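PDB 2G29: nitrate transport protein nrtA from Synechocystis sp., which binds nitrate as the substrate-binding subunit of the NrtABCD ABC transporter, which takes up nitrate and probably also nitrite. Local coordinates for residues W73-R77 against A92-M98; T113-A119 against A241-A246. All blocks are in the same frame, centred on the assembly; numbering follows the deposited sequence.

How the interactions relate
Interaction 1 and interaction 2 share one five-stranded mixed sheet, and their centres lie about 10 Å apart. Strand 91-95, from interaction 1, runs beside strand 240-245, from interaction 2; the evidence is two backbone hydrogen bonds, I94 O to A241 N at 2.7 Å and A92 N to G243 O at 2.8 Å. Helix 97-104 then leads on to strand 115-120, the other strand of interaction 2, and T96 O packs 3.9 Å from I117 CD1. W73 holds the nitrate directly in interaction 1. Interaction 2 lies further back: the A241 side chain is about 6 Å from that of K240, another nitrate ligand, and about 9 Å from that of W73.

Interaction 1 (W73-R77 against A92-M98); sequences WGTTR and AHILTPM. With NO3 (nitrate ion), chain B.
W73 lies with its indole against L95 and turns its N-H to the bound nitrate. NE1 of W73 donates to nitrate O3 over 2.8 Å with an N-H...O angle of 149°; the oxygen sits at the ring edge, in the indole plane. L95 covers one face: its CD1 is 3.8 Å from the centroid of the five-membered ring and only 11° off the normal, a CH-pi contact, while its CG is 3.6 Å from W73 CE2. The other methyl, L95 CD2, reaches nitrate O3 at 3.6 Å, so this leucine packs against both the indole and the anion.

M98 approaches from the same side of the ring but obliquely, in a Met-aromatic contact with its SD 3.8 Å from W73 CE3. With the chain bent at its last torsion, M98 CE comes 3.4 Å from W73 O, the carbonyl that accepts R77 N in the first helical turn. At the benzo edge, H93 O lies in the ring plane, 3.2 Å from W73 CZ3. This buried carbonyl has no hydrogen-bond partner in the model, so the polarised ring C-H groups may compensate weakly.

W73 CG stands anti to its own carbonyl carbon (chi1 -72°), which places the indole over L95, its benzo end beside I94 and NE1 facing the nitrate. One turn on, T76 CG2 meets A92 CB at 4.0 Å, while T76 OG1 bonds back to S72 O.

K240 NZ and G211 N also hydrogen-bond the nitrate, and L95 touches H167, a further nitrate-binding residue, on helix 166-177. Helix 73-82 thus packs on the end of strand 91-95 and the turn into helix 97-104, with that strand lying between strands 36-39 and 240-245.

Interaction 2 (T113-A119 against A241-A246); sequences TPMYILA and AFGMRA
This antiparallel pairing forms one border of a five-stranded sheet with order 2-1-3-5-4, the topology of type II periplasmic binding proteins: strand 240-245 returns to the sheet between strand 91-95 and the outermost strand, 115-120. The N-to-C directions of segments 115-119 and 241-245 make an angle of 149°. Y116 and M244 form a hydrogen-bonded pair, with Y116 N to M244 O at 2.8 Å and M244 N to Y116 O at 3.0 Å. Further on, L118 N donates to F242 O, whereas F242 N donates to A119 O; two residues facing one is consistent with a beta bulge.

L118 CD1 lies 3.9 Å from both F242 CE2 and M244 CG, on the side covered by L260, V263 and L259 of helix 253-271. Where the strand gives way to helix 246-251, A246 N bonds almost straight (176°) to P114 O, although it approaches from above the carbonyl plane. The methyl of A246 sits over the Y116 ring, CB 3.7 Å from its centroid, and Y116 OH bonds D250 of the same helix. A leucine in place of Y116 would probably leave D250 without its hydroxyl partner and the A246 methyl without the flat ring face it packs on.

R245, just before that helix, forms a salt bridge to D247 through NE; T113 CG2 lies over one face of its guanidinium, 3.6 Å from R245 NH1.

Interaction 1 (W73-R77 against A92-M98)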
loop_
_atom_site.group_PDB
_atom_site.type_symbol
_atom_site.label_atom_id
_atom_site.label_comp_id
_atom_site.label_asym_id
_atom_site.label_seq_id
_atom_site.Cartn_x
_atom_site.Cartn_y
_atom_site.Cartn_z
ATOM N N TRP A 73 10.776 2.408 -3.407
ATOM C CA TRP A 73 10.384 2.927 -2.118
ATOM C C TRP A 73 11.623 3.505 -1.430
ATOM O O TRP A 73 11.516 4.434 -0.658
ATOM C CB TRP A 73 9.675 1.847 -1.284
ATOM C CG TRP A 73 8.300 1.554 -1.816
ATOM C CD1 TRP A 73 7.847 0.363 -2.267
ATOM C CD2 TRP A 73 7.211 2.496 -1.973
ATOM N NE1 TRP A 73 6.545 0.480 -2.692
ATOM C CE2 TRP A 73 6.127 1.771 -2.519
ATOM C CE3 TRP A 73 7.041 3.867 -1.678
ATOM C CZ2 TRP A 73 4.920 2.368 -2.839
ATOM C CZ3 TRP A 73 5.842 4.462 -1.993
ATOM C CH2 TRP A 73 4.778 3.708 -2.556
ATOM N N GLY A 74 12.791 2.985 -1.782
ATOM C CA GLY A 74 14.017 3.525 -1.217
ATOM C C GLY A 74 14.260 4.935 -1.726
ATOM O O GLY A 74 14.640 5.789 -0.940
ATOM N N THR A 75 14.018 5.194 -3.016
ATOM C CA THR A 75 14.225 6.562 -3.494
ATOM C C THR A 75 13.130 7.486 -3.032
ATOM O O THR A 75 13.364 8.662 -2.804
ATOM C CB THR A 75 14.373 6.693 -5.028
ATOM O OG1 THR A 75 13.166 6.322 -5.685
ATOM C CG2 THR A 75 15.523 5.887 -5.533
ATOM N N THR A 76 11.928 6.964 -2.865
ATOM C CA THR A 76 10.823 7.760 -2.288
ATOM C C THR A 76 11.254 8.241 -0.897
ATOM O O THR A 76 11.112 9.420 -0.572
ATOM C CB THR A 76 9.545 6.904 -2.135
ATOM O OG1 THR A 76 9.079 6.531 -3.445
ATOM C CG2 THR A 76 8.445 7.691 -1.435
ATOM N N ARG A 77 11.771 7.328 -0.076
ATOM C CA ARG A 77 12.250 7.649 1.262
ATOM C C ARG A 77 13.361 8.685 1.154
ATOM O O ARG A 77 13.371 9.666 1.901
ATOM C CB ARG A 77 12.771 6.357 1.927
ATOM C CG ARG A 77 13.451 6.505 3.314
ATOM C CD ARG A 77 14.939 6.872 3.237
ATOM N NE ARG A 77 15.644 6.058 2.249
ATOM C CZ ARG A 77 15.882 4.754 2.353
ATOM N NH1 ARG A 77 15.488 4.080 3.430
ATOM N NH2 ARG A 77 16.471 4.112 1.347
ATOM N N ALA A 92 3.867 11.898 -0.561
ATOM C CA ALA A 92 3.840 10.782 -1.501
ATOM C C ALA A 92 2.704 9.814 -1.280
ATOM O O ALA A 92 2.142 9.748 -0.188
ATOM C CB ALA A 92 5.143 9.966 -1.331
ATOM N N HIS A 93 2.412 9.069 -2.353
ATOM C CA HIS A 93 1.551 7.889 -2.322
ATOM C C HIS A 93 2.630 6.979 -1.692
ATOM O O HIS A 93 3.730 6.852 -2.211
ATOM C CB HIS A 93 1.150 7.544 -3.775
ATOM C CG HIS A 93 1.247 6.090 -4.159
ATOM N ND1 HIS A 93 0.247 5.162 -3.953
ATOM C CD2 HIS A 93 2.203 5.464 -4.888
ATOM C CE1 HIS A 93 0.576 4.022 -4.560
ATOM N NE2 HIS A 93 1.747 4.187 -5.135
ATOM N N ILE A 94 2.309 6.343 -0.567
ATOM C CA ILE A 94 3.319 5.610 0.182
ATOM C C ILE A 94 2.795 4.416 0.969
ATOM O O ILE A 94 1.637 4.362 1.351
ATOM C CB ILE A 94 4.025 6.632 1.129
ATOM C CG1 ILE A 94 5.318 6.041 1.696
ATOM C CG2 ILE A 94 3.072 7.077 2.233
ATOM C CD1 ILE A 94 6.324 7.168 2.163
ATOM N N LEU A 95 3.659 3.436 1.201
ATOM C CA LEU A 95 3.249 2.277 2.007
ATOM C C LEU A 95 2.921 2.822 3.418
ATOM O O LEU A 95 3.695 3.621 3.979
ATOM C CB LEU A 95 4.419 1.293 2.103
ATOM C CG LEU A 95 5.013 0.829 0.768
ATOM C CD1 LEU A 95 6.115 -0.221 1.000
ATOM C CD2 LEU A 95 3.929 0.204 -0.109
ATOM N N THR A 96 1.826 2.381 4.032
ATOM C CA THR A 96 1.456 2.908 5.356
ATOM C C THR A 96 2.565 2.884 6.440
ATOM O O THR A 96 2.700 3.841 7.174
ATOM C CB THR A 96 0.148 2.231 5.901
ATOM O OG1 THR A 96 -0.954 2.709 5.129
ATOM C CG2 THR A 96 -0.103 2.537 7.381
ATOM N N PRO A 97 3.373 1.811 6.537
ATOM C CA PRO A 97 4.404 1.854 7.591
ATOM C C PRO A 97 5.466 2.893 7.368
ATOM O O PRO A 97 6.044 3.366 8.333
ATOM C CB PRO A 97 5.025 0.443 7.600
ATOM C CG PRO A 97 4.456 -0.245 6.409
ATOM C CD PRO A 97 3.250 0.476 5.929
ATOM N N MET A 98 5.685 3.295 6.124
ATOM C CA MET A 98 6.793 4.225 5.885
ATOM C C MET A 98 6.786 5.573 6.597
ATOM O O MET A 98 7.833 6.001 7.085
ATOM C CB MET A 98 7.095 4.366 4.380
ATOM C CG MET A 98 7.725 3.081 3.809
ATOM S SD MET A 98 7.843 3.132 1.979
ATOM C CE MET A 98 9.142 4.395 1.808
HETATM N N NO3 B . 3.566 -1.996 -4.321
HETATM O O1 NO3 B . 2.201 -1.940 -4.303
HETATM O O2 NO3 B . 4.406 -2.844 -4.962
HETATM O O3 NO3 B . 4.282 -0.978 -3.452
#

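Interaction 2 (T113-A119 against A241-A246)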
loop_
_atom_site.group_PDB
_atom_site.type_symbol
_atom_site.label_atom_id
_atom_site.label_comp_id
_atom_site.label_asym_id
_atom_site.label_seq_id
_atom_site.Cartn_x
_atom_site.Cartn_y
_atom_site.Cartn_z
ATOM N N THR A 113 12.691 12.135 10.084
ATOM C CA THR A 113 12.025 13.266 9.417
ATOM C C THR A 113 10.537 13.084 9.724
ATOM O O THR A 113 9.909 12.129 9.275
ATOM C CB THR A 113 12.338 13.167 7.893
ATOM O OG1 THR A 113 13.773 13.183 7.699
ATOM C CG2 THR A 113 11.689 14.314 7.120
ATOM N N PRO A 114 9.947 14.028 10.456
ATOM C CA PRO A 114 8.531 13.819 10.792
ATOM C C PRO A 114 7.549 13.904 9.660
ATOM O O PRO A 114 7.681 14.750 8.762
ATOM C CB PRO A 114 8.284 14.803 11.935
ATOM C CG PRO A 114 9.308 15.947 11.631
ATOM C CD PRO A 114 10.527 15.239 11.059
ATOM N N MET A 115 6.586 12.990 9.692
ATOM C CA MET A 115 5.560 12.925 8.652
ATOM C C MET A 115 4.174 12.756 9.247
ATOM O O MET A 115 4.023 12.412 10.418
ATOM C CB MET A 115 5.839 11.725 7.711
ATOM C CG MET A 115 7.061 11.892 6.839
ATOM S SD MET A 115 7.189 10.633 5.555
ATOM C CE MET A 115 5.747 11.126 4.490
ATOM N N TYR A 116 3.161 13.009 8.417
ATOM C CA TYR A 116 1.771 12.781 8.802
ATOM C C TYR A 116 1.104 11.901 7.747
ATOM O O TYR A 116 1.510 11.891 6.594
ATOM C CB TYR A 116 0.956 14.072 8.795
ATOM C CG TYR A 116 1.297 15.106 9.801
ATOM C CD1 TYR A 116 1.479 14.774 11.137
ATOM C CD2 TYR A 116 1.411 16.436 9.420
ATOM C CE1 TYR A 116 1.790 15.763 12.084
ATOM C CE2 TYR A 116 1.688 17.419 10.348
ATOM C CZ TYR A 116 1.887 17.071 11.675
ATOM O OH TYR A 116 2.212 18.015 12.631
ATOM N N ILE A 117 0.080 11.164 8.170
ATOM C CA ILE A 117 -0.747 10.431 7.220
ATOM C C ILE A 117 -2.065 11.223 7.211
ATOM O O ILE A 117 -2.741 11.397 8.239
ATOM C CB ILE A 117 -0.969 8.975 7.642
ATOM C CG1 ILE A 117 0.308 8.187 7.397
ATOM C CG2 ILE A 117 -2.173 8.387 6.871
ATOM C CD1 ILE A 117 0.176 6.717 7.900
ATOM N N LEU A 118 -2.405 11.712 6.022
ATOM C CA LEU A 118 -3.627 12.526 5.839
ATOM C C LEU A 118 -4.826 11.709 5.400
ATOM O O LEU A 118 -5.965 12.103 5.654
ATOM C CB LEU A 118 -3.390 13.621 4.804
ATOM C CG LEU A 118 -2.201 14.536 5.126
ATOM C CD1 LEU A 118 -2.088 15.584 3.996
ATOM C CD2 LEU A 118 -2.351 15.186 6.479
ATOM N N ALA A 119 -4.579 10.574 4.754
ATOM C CA ALA A 119 -5.647 9.708 4.291
ATOM C C ALA A 119 -5.075 8.344 3.965
ATOM O O ALA A 119 -3.846 8.187 3.790
ATOM C CB ALA A 119 -6.270 10.297 3.028
ATOM N N ALA A 241 -0.984 5.009 1.859
ATOM C CA ALA A 241 -1.364 6.209 2.572
ATOM C C ALA A 241 -0.975 7.426 1.748
ATOM O O ALA A 241 -0.120 7.362 0.855
ATOM C CB ALA A 241 -0.612 6.282 3.922
ATOM N N PHE A 242 -1.651 8.533 2.025
ATOM C CA PHE A 242 -1.250 9.804 1.439
ATOM C C PHE A 242 -0.459 10.425 2.607
ATOM O O PHE A 242 -1.003 10.890 3.627
ATOM C CB PHE A 242 -2.475 10.664 1.063
ATOM C CG PHE A 242 -2.136 12.077 0.616
ATOM C CD1 PHE A 242 -0.944 12.377 -0.009
ATOM C CD2 PHE A 242 -3.058 13.096 0.801
ATOM C CE1 PHE A 242 -0.652 13.667 -0.451
ATOM C CE2 PHE A 242 -2.773 14.396 0.362
ATOM C CZ PHE A 242 -1.578 14.668 -0.254
ATOM N N GLY A 243 0.863 10.373 2.471
ATOM C CA GLY A 243 1.708 10.913 3.524
ATOM C C GLY A 243 2.414 12.197 3.126
ATOM O O GLY A 243 2.758 12.373 1.958
ATOM N N MET A 244 2.644 13.073 4.088
ATOM C CA MET A 244 3.359 14.305 3.809
ATOM C C MET A 244 4.331 14.653 4.922
ATOM O O MET A 244 4.157 14.237 6.072
ATOM C CB MET A 244 2.363 15.476 3.629
ATOM C CG MET A 244 1.421 15.361 2.409
ATOM S SD MET A 244 0.822 16.981 1.828
ATOM C CE MET A 244 2.400 17.654 1.167
ATOM N N ARG A 245 5.380 15.385 4.589
ATOM C CA ARG A 245 6.311 15.883 5.607
ATOM C C ARG A 245 5.501 16.775 6.556
ATOM O O ARG A 245 4.674 17.601 6.102
ATOM C CB ARG A 245 7.422 16.712 4.969
ATOM C CG ARG A 245 8.520 15.835 4.347
ATOM C CD ARG A 245 9.668 16.618 3.750
ATOM N NE ARG A 245 10.275 17.557 4.698
ATOM C CZ ARG A 245 11.557 17.568 5.019
ATOM N NH1 ARG A 245 12.399 16.671 4.503
ATOM N NH2 ARG A 245 12.009 18.517 5.826
ATOM N N ALA A 246 5.721 16.608 7.856
ATOM C CA ALA A 246 5.007 17.407 8.820
ATOM C C ALA A 246 5.383 18.867 8.767
ATOM O O ALA A 246 4.540 19.710 9.053
ATOM C CB ALA A 246 5.219 16.825 10.250
#